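Flagellar protein FlgA (Thermotoga maritima, PDB 3FRN) probably acts as a periplasmic chaperone for assembly of the P-ring of the flagellar basal body. Local coordinates at residues A[141-147]-A[164-170]; A[186-191]-A[202-208]. One frame throughout, in Å; residues are numbered along the deposited sequence.

Interaction 1 (A[141-147]-A[164-170])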
ATOM      1  N   LYS A 141      -2.419  -0.692   4.286  1.00 43.76           N
ATOM      2  CA  LYS A 141      -1.019  -0.954   4.589  1.00 39.92           C
ATOM      3  C   LYS A 141      -0.298   0.387   4.609  1.00 41.81           C
ATOM      4  O   LYS A 141       0.075   0.930   3.561  1.00 39.11           O
ATOM      5  CB  LYS A 141      -0.392  -1.903   3.574  1.00 37.25           C
ATOM      6  CG  LYS A 141       0.960  -2.449   4.008  1.00 34.83           C
ATOM      7  CD  LYS A 141       1.448  -3.498   3.029  1.00 30.59           C
ATOM      8  CE  LYS A 141       2.456  -4.421   3.678  1.00 43.11           C
ATOM      9  NZ  LYS A 141       2.633  -5.674   2.888  1.00 49.29           N
ATOM     10  N   GLU A 142      -0.134   0.924   5.813  1.00 41.35           N
ATOM     11  CA  GLU A 142       0.459   2.238   6.000  1.00 40.32           C
ATOM     12  C   GLU A 142       1.945   2.069   6.266  1.00 40.52           C
ATOM     13  O   GLU A 142       2.331   1.351   7.182  1.00 35.27           O
ATOM     14  CB  GLU A 142      -0.225   2.962   7.163  1.00 40.98           C
ATOM     15  CG  GLU A 142      -0.221   4.489   7.054  1.00 52.13           C
ATOM     16  CD  GLU A 142      -1.289   5.034   6.112  1.00 52.89           C
ATOM     17  OE1 GLU A 142      -1.218   6.240   5.778  1.00 61.70           O
ATOM     18  OE2 GLU A 142      -2.198   4.268   5.711  1.00 43.34           O
ATOM     19  N   ARG A 143       2.776   2.720   5.453  1.00 43.87           N
ATOM     20  CA  ARG A 143       4.229   2.561   5.550  1.00 42.85           C
ATOM     21  C   ARG A 143       4.936   3.855   5.190  1.00 41.34           C
ATOM     22  O   ARG A 143       4.342   4.742   4.591  1.00 38.41           O
ATOM     23  CB  ARG A 143       4.701   1.443   4.616  1.00 43.47           C
ATOM     24  CG  ARG A 143       5.508   0.348   5.302  1.00 48.41           C
ATOM     25  CD  ARG A 143       4.589  -0.644   6.000  1.00 42.39           C
ATOM     26  NE  ARG A 143       5.299  -1.577   6.873  1.00 56.77           N
ATOM     27  CZ  ARG A 143       5.742  -1.296   8.099  1.00 57.36           C
ATOM     28  NH1 ARG A 143       6.370  -2.230   8.800  1.00 58.23           N
ATOM     29  NH2 ARG A 143       5.572  -0.091   8.630  1.00 58.06           N
ATOM     30  N   ASN A 144       6.207   3.959   5.564  1.00 42.11           N
ATOM     31  CA  ASN A 144       7.030   5.089   5.151  1.00 42.82           C
ATOM     32  C   ASN A 144       7.601   4.883   3.756  1.00 41.92           C
ATOM     33  O   ASN A 144       8.375   3.959   3.524  1.00 42.09           O
ATOM     34  CB  ASN A 144       8.148   5.349   6.157  1.00 43.74           C
ATOM     35  CG  ASN A 144       7.664   6.110   7.376  1.00 42.56           C
ATOM     36  OD1 ASN A 144       7.517   7.333   7.344  1.00 49.19           O
ATOM     37  ND2 ASN A 144       7.420   5.390   8.462  1.00 38.79           N
ATOM     38  N   VAL A 145       7.192   5.742   2.829  1.00 42.24           N
ATOM     39  CA  VAL A 145       7.644   5.655   1.443  1.00 40.63           C
ATOM     40  C   VAL A 145       8.506   6.859   1.043  1.00 36.52           C
ATOM     41  O   VAL A 145       8.509   7.885   1.716  1.00 31.28           O
ATOM     42  CB  VAL A 145       6.461   5.497   0.451  1.00 38.86           C
ATOM     43  CG1 VAL A 145       5.693   4.207   0.719  1.00 45.09           C
ATOM     44  CG2 VAL A 145       5.549   6.698   0.517  1.00 39.25           C
ATOM     45  N   VAL A 146       9.234   6.712  -0.060  1.00 38.00           N
ATOM     46  CA  VAL A 146      10.126   7.745  -0.563  1.00 37.50           C
ATOM     47  C   VAL A 146       9.354   8.744  -1.428  1.00 38.11           C
ATOM     48  O   VAL A 146       8.743   8.374  -2.430  1.00 33.15           O
ATOM     49  CB  VAL A 146      11.309   7.114  -1.346  1.00 39.58           C
ATOM     50  CG1 VAL A 146      12.048   8.154  -2.161  1.00 41.61           C
ATOM     51  CG2 VAL A 146      12.264   6.417  -0.386  1.00 34.40           C
ATOM     52  N   VAL A 147       9.385  10.011  -1.021  1.00 38.55           N
ATOM     53  CA  VAL A 147       8.640  11.075  -1.692  1.00 40.25           C
ATOM     54  C   VAL A 147       9.610  12.181  -2.119  1.00 40.08           C
ATOM     55  O   VAL A 147      10.564  12.483  -1.401  1.00 38.34           O
ATOM     56  CB  VAL A 147       7.515  11.634  -0.764  1.00 39.33           C
ATOM     57  CG1 VAL A 147       6.921  12.936  -1.298  1.00 35.67           C
ATOM     58  CG2 VAL A 147       6.413  10.596  -0.571  1.00 42.00           C
ATOM     59  N   ARG A 164      12.739  12.562   0.478  1.00 46.16           N
ATOM     60  CA  ARG A 164      12.474  12.393   1.895  1.00 46.68           C
ATOM     61  C   ARG A 164      11.552  11.190   2.091  1.00 44.68           C
ATOM     62  O   ARG A 164      11.069  10.597   1.125  1.00 45.97           O
ATOM     63  CB  ARG A 164      11.849  13.657   2.498  1.00 47.41           C
ATOM     64  CG  ARG A 164      10.460  13.975   1.974  1.00 50.43           C
ATOM     65  CD  ARG A 164       9.812  15.126   2.718  1.00 49.91           C
ATOM     66  NE  ARG A 164       8.605  15.561   2.019  1.00 60.89           N
ATOM     67  CZ  ARG A 164       8.565  16.546   1.127  1.00 63.25           C
ATOM     68  NH1 ARG A 164       9.665  17.226   0.834  1.00 66.07           N
ATOM     69  NH2 ARG A 164       7.421  16.860   0.534  1.00 63.68           N
ATOM     70  N   LEU A 165      11.318  10.845   3.350  1.00 41.38           N
ATOM     71  CA  LEU A 165      10.477   9.723   3.712  1.00 39.16           C
ATOM     72  C   LEU A 165       9.154  10.261   4.259  1.00 38.92           C
ATOM     73  O   LEU A 165       9.140  11.203   5.056  1.00 40.06           O
ATOM     74  CB  LEU A 165      11.197   8.880   4.761  1.00 36.39           C
ATOM     75  CG  LEU A 165      11.118   7.357   4.697  1.00 41.08           C
ATOM     76  CD1 LEU A 165      11.962   6.790   3.557  1.00 37.73           C
ATOM     77  CD2 LEU A 165      11.571   6.789   6.027  1.00 28.15           C
ATOM     78  N   GLU A 166       8.047   9.682   3.806  1.00 42.64           N
ATOM     79  CA  GLU A 166       6.707  10.060   4.269  1.00 43.84           C
ATOM     80  C   GLU A 166       5.834   8.827   4.461  1.00 44.28           C
ATOM     81  O   GLU A 166       5.943   7.866   3.696  1.00 45.49           O
ATOM     82  CB  GLU A 166       6.025  10.986   3.262  1.00 42.91           C
ATOM     83  CG  GLU A 166       6.561  12.411   3.229  1.00 48.69           C
ATOM     84  CD  GLU A 166       5.667  13.346   2.440  1.00 47.57           C
ATOM     85  OE1 GLU A 166       4.527  12.947   2.114  1.00 51.24           O
ATOM     86  OE2 GLU A 166       6.097  14.483   2.150  1.00 49.05           O
ATOM     87  N   LYS A 167       4.967   8.864   5.472  1.00 41.07           N
ATOM     88  CA  LYS A 167       3.998   7.790   5.722  1.00 39.93           C
ATOM     89  C   LYS A 167       2.861   7.835   4.695  1.00 39.29           C
ATOM     90  O   LYS A 167       2.257   8.886   4.490  1.00 41.27           O
ATOM     91  CB  LYS A 167       3.438   7.898   7.147  1.00 41.04           C
ATOM     92  CG  LYS A 167       4.076   6.954   8.169  1.00 43.11           C
ATOM     93  CD  LYS A 167       3.114   5.839   8.573  1.00 43.26           C
ATOM     94  CE  LYS A 167       3.746   4.842   9.555  1.00 47.45           C
ATOM     95  NZ  LYS A 167       4.391   3.661   8.883  1.00 31.35           N
ATOM     96  N   ARG A 168       2.585   6.705   4.040  1.00 33.70           N
ATOM     97  CA  ARG A 168       1.508   6.624   3.040  1.00 36.09           C
ATOM     98  C   ARG A 168       0.801   5.263   3.058  1.00 36.58           C
ATOM     99  O   ARG A 168       1.371   4.266   3.499  1.00 37.85           O
ATOM    100  CB  ARG A 168       2.059   6.865   1.626  1.00 38.84           C
ATOM    101  CG  ARG A 168       2.440   8.299   1.275  1.00 37.68           C
ATOM    102  CD  ARG A 168       1.241   9.157   0.874  1.00 43.46           C
ATOM    103  NE  ARG A 168       1.590  10.129  -0.167  1.00 45.58           N
ATOM    104  CZ  ARG A 168       2.220  11.280   0.051  1.00 48.26           C
ATOM    105  NH1 ARG A 168       2.495  12.089  -0.965  1.00 39.64           N
ATOM    106  NH2 ARG A 168       2.579  11.627   1.281  1.00 48.13           N
ATOM    107  N   ASN A 169      -0.435   5.228   2.564  1.00 34.41           N
ATOM    108  CA  ASN A 169      -1.141   3.970   2.341  1.00 37.73           C
ATOM    109  C   ASN A 169      -0.670   3.331   1.040  1.00 36.81           C
ATOM    110  O   ASN A 169      -0.984   3.808  -0.053  1.00 40.40           O
ATOM    111  CB  ASN A 169      -2.663   4.184   2.321  1.00 37.67           C
ATOM    112  CG  ASN A 169      -3.461   2.873   2.266  1.00 40.56           C
ATOM    113  OD1 ASN A 169      -2.907   1.762   2.258  1.00 35.50           O
ATOM    114  ND2 ASN A 169      -4.781   3.008   2.230  1.00 32.47           N
ATOM    115  N   VAL A 170       0.075   2.241   1.180  1.00 36.65           N
ATOM    116  CA  VAL A 170       0.641   1.499   0.058  1.00 35.12           C
ATOM    117  C   VAL A 170      -0.451   0.910  -0.834  1.00 33.14           C
ATOM    118  O   VAL A 170      -0.225   0.668  -2.011  1.00 33.85           O
ATOM    119  CB  VAL A 170       1.618   0.393   0.563  1.00 39.32           C
ATOM    120  CG1 VAL A 170       2.200  -0.432  -0.595  1.00 42.38           C
ATOM    121  CG2 VAL A 170       2.737   1.017   1.401  1.00 42.40           C
TER
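Strands 142-147 and 164-169 pair antiparallel in the SAF region, with Arg-143/Arg-168, Val-145/Glu-166 and Val-147/Arg-164 as hydrogen-bonded pairs and Glu-142/Asn-169, Asn-144/Lys-167 and Val-146/Leu-165 as non-hydrogen-bonded pairs between them. The strand directions lie 141° apart, which reflects the twist of the pairing. Each hydrogen-bonded pair exchanges two backbone bonds, the shortest running from Val-145 N to Glu-166 O at 2.6 Å. Beyond the last pair, Val-170 N donates to Lys-141 O (2.7 Å), while Asn-169 OD1 receives Lys-141 N (3.2 Å) from above its carbonyl plane. The same amide also bonds to Phe-171 N and Glu-172, so it pins the turn that follows the strand.

On the face of Val-145 and Val-147, Val-145 CG2 sits 3.6 Å from Arg-168 CG, and the two side chains cross at about a right angle. Val-147 lies across Glu-166: its CG1 approaches OE2 at 3.9 Å and its CG2 meets one face of the Arg-168 guanidinium. With its chain extended beyond CG (chi2 -168°), Glu-166 places its carboxylate between two arginines. Arg-164 NE reaches Glu-166 OE2 at 2.7 Å, on its anti lone pair and in the guanidinium plane, and Arg-168 NH2 forms a salt bridge to Glu-166 OE1. The opposite face carries Asn-144, whose CB meets Leu-165 CD2 at 3.7 Å and whose amide the bent chain of Lys-167 crosses obliquely, CG near both OD1 and ND2. The Lys-167 ammonium ends at the edge of the Arg-143 guanidinium, NZ to NH2 3.9 Å, a close approach of like charges. The face of Val-145 and Val-147 thus combines apolar contacts with a carboxylate gripped through both oxygens, an arrangement likely to favour the ionised form of Glu-166.

Interaction 2 (A[186-191]-A[202-208])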
ATOM      1  N   GLY A 186      21.035   6.775  -6.787  1.00 41.50           N
ATOM      2  CA  GLY A 186      21.806   6.216  -7.880  1.00 41.35           C
ATOM      3  C   GLY A 186      20.938   5.877  -9.075  1.00 43.84           C
ATOM      4  O   GLY A 186      21.451   5.693 -10.179  1.00 48.91           O
ATOM      5  N   LYS A 187      19.626   5.793  -8.857  1.00 41.88           N
ATOM      6  CA  LYS A 187      18.687   5.496  -9.929  1.00 36.87           C
ATOM      7  C   LYS A 187      18.514   6.710 -10.822  1.00 38.11           C
ATOM      8  O   LYS A 187      18.719   7.841 -10.396  1.00 39.40           O
ATOM      9  CB  LYS A 187      17.322   5.069  -9.379  1.00 38.73           C
ATOM     10  CG  LYS A 187      17.293   3.709  -8.684  1.00 42.95           C
ATOM     11  CD  LYS A 187      16.951   2.587  -9.639  1.00 39.86           C
ATOM     12  CE  LYS A 187      17.009   1.229  -8.940  1.00 45.03           C
ATOM     13  NZ  LYS A 187      15.837   0.976  -8.049  1.00 46.52           N
ATOM     14  N   ILE A 188      18.113   6.451 -12.060  1.00 37.40           N
ATOM     15  CA  ILE A 188      17.947   7.478 -13.074  1.00 40.88           C
ATOM     16  C   ILE A 188      16.454   7.629 -13.377  1.00 38.30           C
ATOM     17  O   ILE A 188      15.786   6.656 -13.698  1.00 42.45           O
ATOM     18  CB  ILE A 188      18.769   7.109 -14.349  1.00 38.04           C
ATOM     19  CG1 ILE A 188      20.267   7.168 -14.029  1.00 41.67           C
ATOM     20  CG2 ILE A 188      18.440   8.025 -15.521  1.00 35.53           C
ATOM     21  CD1 ILE A 188      21.143   6.524 -15.060  1.00 47.51           C
ATOM     22  N   SER A 189      15.942   8.846 -13.252  1.00 37.58           N
ATOM     23  CA  SER A 189      14.543   9.135 -13.534  1.00 38.22           C
ATOM     24  C   SER A 189      14.180   8.915 -15.004  1.00 38.88           C
ATOM     25  O   SER A 189      14.877   9.379 -15.903  1.00 35.29           O
ATOM     26  CB  SER A 189      14.224  10.576 -13.158  1.00 39.00           C
ATOM     27  OG  SER A 189      12.838  10.831 -13.318  1.00 45.37           O
ATOM     28  N   ARG A 190      13.075   8.217 -15.244  1.00 40.29           N
ATOM     29  CA  ARG A 190      12.589   8.023 -16.605  1.00 38.52           C
ATOM     30  C   ARG A 190      11.688   9.184 -17.007  1.00 37.64           C
ATOM     31  O   ARG A 190      11.287   9.296 -18.166  1.00 39.91           O
ATOM     32  CB  ARG A 190      11.830   6.695 -16.736  1.00 38.05           C
ATOM     33  CG  ARG A 190      12.662   5.447 -16.436  1.00 43.44           C
ATOM     34  CD  ARG A 190      11.806   4.189 -16.431  1.00 41.25           C
ATOM     35  NE  ARG A 190      11.833   3.515 -17.725  1.00 60.13           N
ATOM     36  CZ  ARG A 190      12.374   2.317 -17.935  1.00 69.57           C
ATOM     37  NH1 ARG A 190      12.356   1.787 -19.150  1.00 70.77           N
ATOM     38  NH2 ARG A 190      12.924   1.641 -16.935  1.00 70.72           N
ATOM     39  N   ARG A 191      11.356  10.043 -16.047  1.00 36.79           N
ATOM     40  CA  ARG A 191      10.418  11.135 -16.314  1.00 40.18           C
ATOM     41  C   ARG A 191      10.649  12.451 -15.566  1.00 42.74           C
ATOM     42  O   ARG A 191      11.442  12.534 -14.615  1.00 41.35           O
ATOM     43  CB  ARG A 191       8.953  10.682 -16.152  1.00 38.74           C
ATOM     44  CG  ARG A 191       8.693   9.611 -15.120  1.00 43.48           C
ATOM     45  CD  ARG A 191       7.314   9.007 -15.341  1.00 57.24           C
ATOM     46  NE  ARG A 191       7.164   8.515 -16.710  1.00 65.59           N
ATOM     47  CZ  ARG A 191       7.420   7.267 -17.096  1.00 74.57           C
ATOM     48  NH1 ARG A 191       7.834   6.358 -16.219  1.00 74.43           N
ATOM     49  NH2 ARG A 191       7.258   6.922 -18.367  1.00 70.94           N
ATOM     50  N   ASP A 202       8.428   1.934 -11.421  1.00 40.65           N
ATOM     51  CA  ASP A 202       8.188   2.132 -12.851  0.50 41.53           C
ATOM     52  C   ASP A 202       8.612   3.506 -13.366  1.00 42.51           C
ATOM     53  O   ASP A 202       8.512   3.784 -14.560  1.00 46.32           O
ATOM     54  CB  ASP A 202       6.710   1.892 -13.173  0.50 45.35           C
ATOM     55  CG  ASP A 202       5.776   2.637 -12.233  0.50 49.45           C
ATOM     56  OD1 ASP A 202       5.561   2.162 -11.093  0.50 46.22           O
ATOM     57  OD2 ASP A 202       5.249   3.692 -12.640  0.50 52.68           O
ATOM     58  N   MET A 203       9.092   4.368 -12.474  1.00 40.15           N
ATOM     59  CA  MET A 203       9.450   5.735 -12.856  1.00 41.45           C
ATOM     60  C   MET A 203      10.947   5.942 -12.974  1.00 43.55           C
ATOM     61  O   MET A 203      11.415   6.980 -13.457  1.00 41.86           O
ATOM     62  CB  MET A 203       8.880   6.721 -11.845  1.00 43.44           C
ATOM     63  CG  MET A 203       7.393   6.567 -11.657  1.00 43.26           C
ATOM     64  SD  MET A 203       6.622   8.025 -10.985  1.00 44.16           S
ATOM     65  CE  MET A 203       7.284   8.043  -9.366  1.00 17.70           C
ATOM     66  N   VAL A 204      11.695   4.944 -12.524  1.00 39.44           N
ATOM     67  CA  VAL A 204      13.136   5.043 -12.449  1.00 36.61           C
ATOM     68  C   VAL A 204      13.760   3.848 -13.146  1.00 38.41           C
ATOM     69  O   VAL A 204      13.096   2.845 -13.397  1.00 34.85           O
ATOM     70  CB  VAL A 204      13.628   5.122 -10.973  1.00 37.11           C
ATOM     71  CG1 VAL A 204      13.072   6.352 -10.274  1.00 31.84           C
ATOM     72  CG2 VAL A 204      13.271   3.862 -10.199  1.00 33.46           C
ATOM     73  N   LYS A 205      15.037   3.967 -13.483  1.00 38.36           N
ATOM     74  CA  LYS A 205      15.775   2.828 -13.998  1.00 37.18           C
ATOM     75  C   LYS A 205      17.146   2.817 -13.380  1.00 35.02           C
ATOM     76  O   LYS A 205      17.622   3.843 -12.896  1.00 37.99           O
ATOM     77  CB  LYS A 205      15.857   2.849 -15.528  1.00 37.05           C
ATOM     78  CG  LYS A 205      16.607   4.011 -16.131  1.00 35.66           C
ATOM     79  CD  LYS A 205      16.676   3.858 -17.634  1.00 39.09           C
ATOM     80  CE  LYS A 205      17.222   5.110 -18.282  1.00 43.23           C
ATOM     81  NZ  LYS A 205      16.707   5.260 -19.673  1.00 52.13           N
ATOM     82  N   ASP A 206      17.770   1.647 -13.388  1.00 35.45           N
ATOM     83  CA  ASP A 206      19.107   1.481 -12.853  1.00 37.13           C
ATOM     84  C   ASP A 206      20.142   2.221 -13.702  1.00 38.25           C
ATOM     85  O   ASP A 206      19.921   2.440 -14.896  1.00 41.44           O
ATOM     86  CB  ASP A 206      19.433  -0.009 -12.760  1.00 40.87           C
ATOM     87  CG  ASP A 206      18.689  -0.700 -11.627  1.00 47.46           C
ATOM     88  OD1 ASP A 206      19.326  -0.985 -10.588  1.00 51.70           O
ATOM     89  OD2 ASP A 206      17.471  -0.950 -11.765  1.00 57.47           O
ATOM     90  N   PRO A 207      21.261   2.646 -13.083  1.00 39.07           N
ATOM     91  CA  PRO A 207      22.379   3.201 -13.854  1.00 37.73           C
ATOM     92  C   PRO A 207      22.988   2.156 -14.796  1.00 37.24           C
ATOM     93  O   PRO A 207      23.011   0.968 -14.458  1.00 35.73           O
ATOM     94  CB  PRO A 207      23.388   3.601 -12.771  1.00 41.60           C
ATOM     95  CG  PRO A 207      23.026   2.773 -11.578  1.00 42.53           C
ATOM     96  CD  PRO A 207      21.536   2.653 -11.635  1.00 37.48           C
ATOM     97  N   PRO A 208      23.443   2.585 -15.987  1.00 35.89           N
ATOM     98  CA  PRO A 208      24.009   1.661 -16.986  1.00 41.34           C
ATOM     99  C   PRO A 208      25.362   1.133 -16.553  1.00 48.43           C
ATOM    100  O   PRO A 208      26.071   1.813 -15.819  1.00 40.56           O
ATOM    101  CB  PRO A 208      24.154   2.530 -18.241  1.00 44.89           C
ATOM    102  CG  PRO A 208      23.356   3.764 -17.977  1.00 47.57           C
ATOM    103  CD  PRO A 208      23.417   3.966 -16.492  1.00 42.43           C
TER
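Lys-187 turns sharply at chi2 (-91°), which folds its chain over the backbone of Lys-205 and alongside Asp-206; Arg-190 bends at chi3 (95°), swinging its guanidinium across Lys-205. These side chains flank a two-stranded antiparallel sheet of the SAF region, in which strand 188-189 pairs with strand 204-205. Ile-188 and Lys-205 exchange two backbone bonds, and Ser-189 faces Val-204 as the non-hydrogen-bonded pair. A third bond, Arg-190 N to Met-203 O at 2.7 Å, continues the pairing past the short strands.

The Lys-187 chain touches Val-204 CG2 through CD (3.9 Å), and its CE lies 3.6 Å from Asp-206 OD2. Its NZ stays beyond salt-bridge distance of that carboxylate and makes a weak hydrogen bond to Glu-183 O. On the face of Ile-188 and Lys-205, the two side chains cross, with Ile-188 CB 4.2 Å from Lys-205 CG. Farther along, Ile-188 CD1 packs against Pro-208 CD at 3.7 Å and also against Pro-207, so the isoleucine tip rests where Pro-207 meets Pro-208. Within its own segment, Ser-189 OG donates in the carbonyl plane to Arg-191 O, tying the serine to the backbone just past the strand. The Arg-190 guanidinium has Val-204 O at its edge and Lys-205 CD over one face, while its NH2 comes within 3.5 Å of Lys-205 CB.

In the fold
From the N terminus, the chain reaches the SAF region through the long strand 132-148, which also pairs with strands 93-101 and 121-127 of the HotDog-like part. Interaction 1 closes the loop between 147 and 164 and adds strand 163-169 to that sheet. The chain then passes through helix 181-184 before interaction 2 closes a shorter loop, 192-201. The contacts follow in series, neither nested nor crossed; their centres lie about 20 Å apart and their nearest atoms about 7 Å. Backbone bonds from Val-146 tie interaction 1 to Phe-178, between the two contacts, and to Leu-199, in the loop that interaction 2 closes. Beyond interaction 2, the chain continues toward strand 215-219 of the C-terminal sheet.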